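Local atomic coordinates of transcriptional repressor PadR (Bacillus cereus, PDB entry 6JYI), a protein that probably binds DNA as a PadR-family transcriptional regulator and represses transcription. Residues A[8-16]-A[30-39]. Sequence-based numbering, arbitrary orientation.
Sequences KGRDVVLGL and VFEDVFTHFF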
loop_
_atom_site.group_PDB
_atom_site.type_symbol
_atom_site.label_atom_id
_atom_site.label_comp_id
_atom_site.label_asym_id
_atom_site.label_seq_id
_atom_site.Cartn_x
_atom_site.Cartn_y
_atom_site.Cartn_z
ATOM N N LYS A 8 -4.174 1.319 14.135
ATOM C CA LYS A 8 -2.740 1.136 13.965
ATOM C C LYS A 8 -1.979 2.416 13.644
ATOM O O LYS A 8 -0.792 2.522 13.967
ATOM C CB LYS A 8 -2.522 0.096 12.882
ATOM C CG LYS A 8 -1.351 -0.756 13.035
ATOM C CD LYS A 8 -1.536 -2.098 12.266
ATOM C CE LYS A 8 -2.273 -3.161 13.083
ATOM N NZ LYS A 8 -2.427 -4.432 12.321
ATOM N N GLY A 9 -2.648 3.385 13.011
ATOM C CA GLY A 9 -2.111 4.732 12.864
ATOM C C GLY A 9 -1.519 5.310 14.141
ATOM O O GLY A 9 -0.496 5.981 14.089
ATOM N N ARG A 10 -2.176 5.086 15.276
ATOM C CA ARG A 10 -1.700 5.564 16.571
ATOM C C ARG A 10 -0.312 4.947 16.910
ATOM O O ARG A 10 0.565 5.604 17.465
ATOM C CB ARG A 10 -2.690 5.187 17.651
ATOM C CG ARG A 10 -4.053 5.819 17.514
ATOM C CD ARG A 10 -5.101 5.008 18.270
ATOM N NE ARG A 10 -4.800 4.844 19.706
ATOM C CZ ARG A 10 -5.360 5.537 20.695
ATOM N NH1 ARG A 10 -6.250 6.492 20.437
ATOM N NH2 ARG A 10 -5.031 5.282 21.963
ATOM N N ASP A 11 -0.123 3.700 16.537
ATOM C CA ASP A 11 1.168 3.002 16.829
ATOM C C ASP A 11 2.314 3.447 15.985
ATOM O O ASP A 11 3.461 3.330 16.421
ATOM C CB ASP A 11 0.983 1.505 16.734
ATOM C CG ASP A 11 -0.143 1.068 17.548
ATOM O OD1 ASP A 11 -0.066 1.309 18.756
ATOM O OD2 ASP A 11 -1.137 0.528 17.010
ATOM N N VAL A 12 2.034 4.001 14.801
ATOM C CA VAL A 12 3.085 4.642 14.043
ATOM C C VAL A 12 3.684 5.786 14.869
ATOM O O VAL A 12 4.914 5.889 15.012
ATOM C CB VAL A 12 2.614 5.218 12.671
ATOM C CG1 VAL A 12 3.745 5.954 12.017
ATOM C CG2 VAL A 12 2.039 4.127 11.721
ATOM N N VAL A 13 2.807 6.624 15.423
ATOM C CA VAL A 13 3.227 7.759 16.238
ATOM C C VAL A 13 3.880 7.301 17.519
ATOM O O VAL A 13 4.957 7.763 17.854
ATOM C CB VAL A 13 2.038 8.710 16.532
ATOM C CG1 VAL A 13 2.442 9.787 17.533
ATOM C CG2 VAL A 13 1.534 9.316 15.192
ATOM N N LEU A 14 3.257 6.361 18.234
ATOM C CA LEU A 14 3.858 5.860 19.497
ATOM C C LEU A 14 5.190 5.232 19.260
ATOM O O LEU A 14 6.169 5.480 20.013
ATOM C CB LEU A 14 2.924 4.873 20.209
ATOM C CG LEU A 14 1.628 5.526 20.705
ATOM C CD1 LEU A 14 0.572 4.454 21.156
ATOM C CD2 LEU A 14 1.929 6.453 21.881
ATOM N N GLY A 15 5.285 4.419 18.212
ATOM C CA GLY A 15 6.586 3.863 17.893
ATOM C C GLY A 15 7.671 4.862 17.619
ATOM O O GLY A 15 8.823 4.690 18.053
ATOM N N LEU A 16 7.345 5.915 16.903
ATOM C CA LEU A 16 8.324 6.955 16.633
ATOM C C LEU A 16 8.837 7.589 17.925
ATOM O O LEU A 16 10.054 7.741 18.136
ATOM C CB LEU A 16 7.697 8.020 15.737
ATOM C CG LEU A 16 7.625 7.695 14.249
ATOM C CD1 LEU A 16 6.896 8.859 13.499
ATOM C CD2 LEU A 16 9.032 7.460 13.671
ATOM N N VAL A 30 9.463 12.768 9.306
ATOM C CA VAL A 30 9.728 11.304 9.290
ATOM C C VAL A 30 8.630 10.576 8.535
ATOM O O VAL A 30 8.891 9.670 7.752
ATOM C CB VAL A 30 9.876 10.637 10.667
ATOM C CG1 VAL A 30 10.457 9.197 10.443
ATOM C CG2 VAL A 30 10.843 11.380 11.499
ATOM N N PHE A 31 7.396 11.015 8.741
ATOM C CA PHE A 31 6.274 10.470 7.995
ATOM C C PHE A 31 6.427 10.643 6.481
ATOM O O PHE A 31 6.212 9.695 5.720
ATOM C CB PHE A 31 4.961 11.120 8.411
ATOM C CG PHE A 31 4.062 10.227 9.194
ATOM C CD1 PHE A 31 3.151 9.438 8.543
ATOM C CD2 PHE A 31 4.153 10.160 10.569
ATOM C CE1 PHE A 31 2.324 8.605 9.203
ATOM C CE2 PHE A 31 3.305 9.314 11.284
ATOM C CZ PHE A 31 2.375 8.534 10.587
ATOM N N GLU A 32 6.782 11.837 6.038
ATOM C CA GLU A 32 6.885 12.082 4.613
ATOM C C GLU A 32 8.079 11.357 4.015
ATOM O O GLU A 32 8.036 10.947 2.849
ATOM C CB GLU A 32 7.091 13.558 4.296
ATOM C CG GLU A 32 6.065 14.517 4.813
ATOM C CD GLU A 32 6.533 15.976 4.653
ATOM O OE1 GLU A 32 7.732 16.210 4.335
ATOM O OE2 GLU A 32 5.699 16.886 4.857
ATOM N N ASP A 33 9.155 11.263 4.789
ATOM C CA ASP A 33 10.421 10.736 4.287
ATOM C C ASP A 33 10.428 9.204 4.209
ATOM O O ASP A 33 10.982 8.631 3.264
ATOM C CB ASP A 33 11.584 11.160 5.214
ATOM C CG ASP A 33 12.056 12.603 4.994
ATOM O OD1 ASP A 33 11.625 13.306 4.033
ATOM O OD2 ASP A 33 12.901 13.026 5.822
ATOM N N VAL A 34 9.850 8.562 5.227
ATOM C CA VAL A 34 9.983 7.134 5.478
ATOM C C VAL A 34 8.623 6.444 5.377
ATOM O O VAL A 34 8.443 5.551 4.540
ATOM C CB VAL A 34 10.562 6.883 6.892
ATOM C CG1 VAL A 34 10.447 5.444 7.281
ATOM C CG2 VAL A 34 12.000 7.381 6.996
ATOM N N PHE A 35 7.648 6.868 6.181
ATOM C CA PHE A 35 6.368 6.128 6.268
ATOM C C PHE A 35 5.446 6.240 5.047
ATOM O O PHE A 35 4.589 5.386 4.844
ATOM C CB PHE A 35 5.615 6.455 7.569
ATOM C CG PHE A 35 6.279 5.935 8.788
ATOM C CD1 PHE A 35 7.256 6.640 9.424
ATOM C CD2 PHE A 35 5.955 4.718 9.304
ATOM C CE1 PHE A 35 7.877 6.143 10.578
ATOM C CE2 PHE A 35 6.602 4.253 10.440
ATOM C CZ PHE A 35 7.555 4.981 11.056
ATOM N N THR A 36 5.614 7.261 4.218
ATOM C CA THR A 36 4.910 7.337 2.924
ATOM C C THR A 36 5.170 6.053 2.074
ATOM O O THR A 36 4.385 5.719 1.180
ATOM C CB THR A 36 5.320 8.629 2.160
ATOM O OG1 THR A 36 4.570 8.797 0.933
ATOM C CG2 THR A 36 6.752 8.585 1.822
ATOM N N HIS A 37 6.261 5.342 2.352
ATOM C CA HIS A 37 6.619 4.185 1.548
ATOM C C HIS A 37 6.019 2.886 2.056
ATOM O O HIS A 37 5.860 1.934 1.278
ATOM C CB HIS A 37 8.137 4.070 1.400
ATOM C CG HIS A 37 8.740 5.225 0.667
ATOM N ND1 HIS A 37 8.595 5.404 -0.695
ATOM C CD2 HIS A 37 9.465 6.280 1.109
ATOM C CE1 HIS A 37 9.214 6.512 -1.062
ATOM N NE2 HIS A 37 9.756 7.062 0.013
ATOM N N PHE A 38 5.676 2.825 3.344
ATOM C CA PHE A 38 5.128 1.584 3.871
ATOM C C PHE A 38 3.978 1.707 4.878
ATOM O O PHE A 38 3.427 0.687 5.280
ATOM C CB PHE A 38 6.260 0.679 4.385
ATOM C CG PHE A 38 6.962 1.200 5.599
ATOM C CD1 PHE A 38 6.386 1.063 6.846
ATOM C CD2 PHE A 38 8.232 1.789 5.488
ATOM C CE1 PHE A 38 7.015 1.552 7.980
ATOM C CE2 PHE A 38 8.888 2.254 6.630
ATOM C CZ PHE A 38 8.275 2.155 7.858
ATOM N N PHE A 39 3.590 2.933 5.263
ATOM C CA PHE A 39 2.385 3.134 6.054
ATOM C C PHE A 39 1.802 4.508 5.723
ATOM O O PHE A 39 1.758 5.423 6.558
ATOM C CB PHE A 39 2.619 2.925 7.570
ATOM C CG PHE A 39 1.509 2.145 8.259
ATOM C CD1 PHE A 39 1.560 0.729 8.331
ATOM C CD2 PHE A 39 0.407 2.807 8.785
ATOM C CE1 PHE A 39 0.533 -0.001 8.932
ATOM C CE2 PHE A 39 -0.612 2.098 9.392
ATOM C CZ PHE A 39 -0.552 0.677 9.467
#
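Val12 holds CG1 anti to its backbone N (chi1 176°), and this splits its two methyls between three phenylalanines. Val12 CG1 sits over one face of the Phe35 ring in a CH-pi contact, 3.8 Å from the centroid of the Phe35 ring and offset toward the rim. Val12 CG1 also meets the end of the Phe31 ring, 3.3 Å from Phe31 CZ. Val12 CG2 lies 3.6 Å from Phe39 CD2. The side chains of Leu16, one helical turn further on, and Phe35 run antiparallel, alongside each other. Leu16 CD2 lies 3.6 Å from Phe35 CE1. It also touches Val30 CG1. At the other end, Lys8 crosses Phe39 at about a right angle, with Lys8 CG 3.9 Å from Phe39 CZ. The lysine chain then bends at chi3 (-86°), and NZ leads away to salt bridges with Glu94 and with Asp101 of the second subunit. The helical segments 8-16 and 30-35 run at 102° to each other. Met104 of the second subunit packs on both Val12 and Phe35, so this part of the core of the probable DNA-binding domain, whose family belongs to the helix-turn-helix clan, adjoins the second subunit. No hydrogen bond joins the two segments. Direct cohesion between them therefore rests on apolar packing and the CH-pi contact.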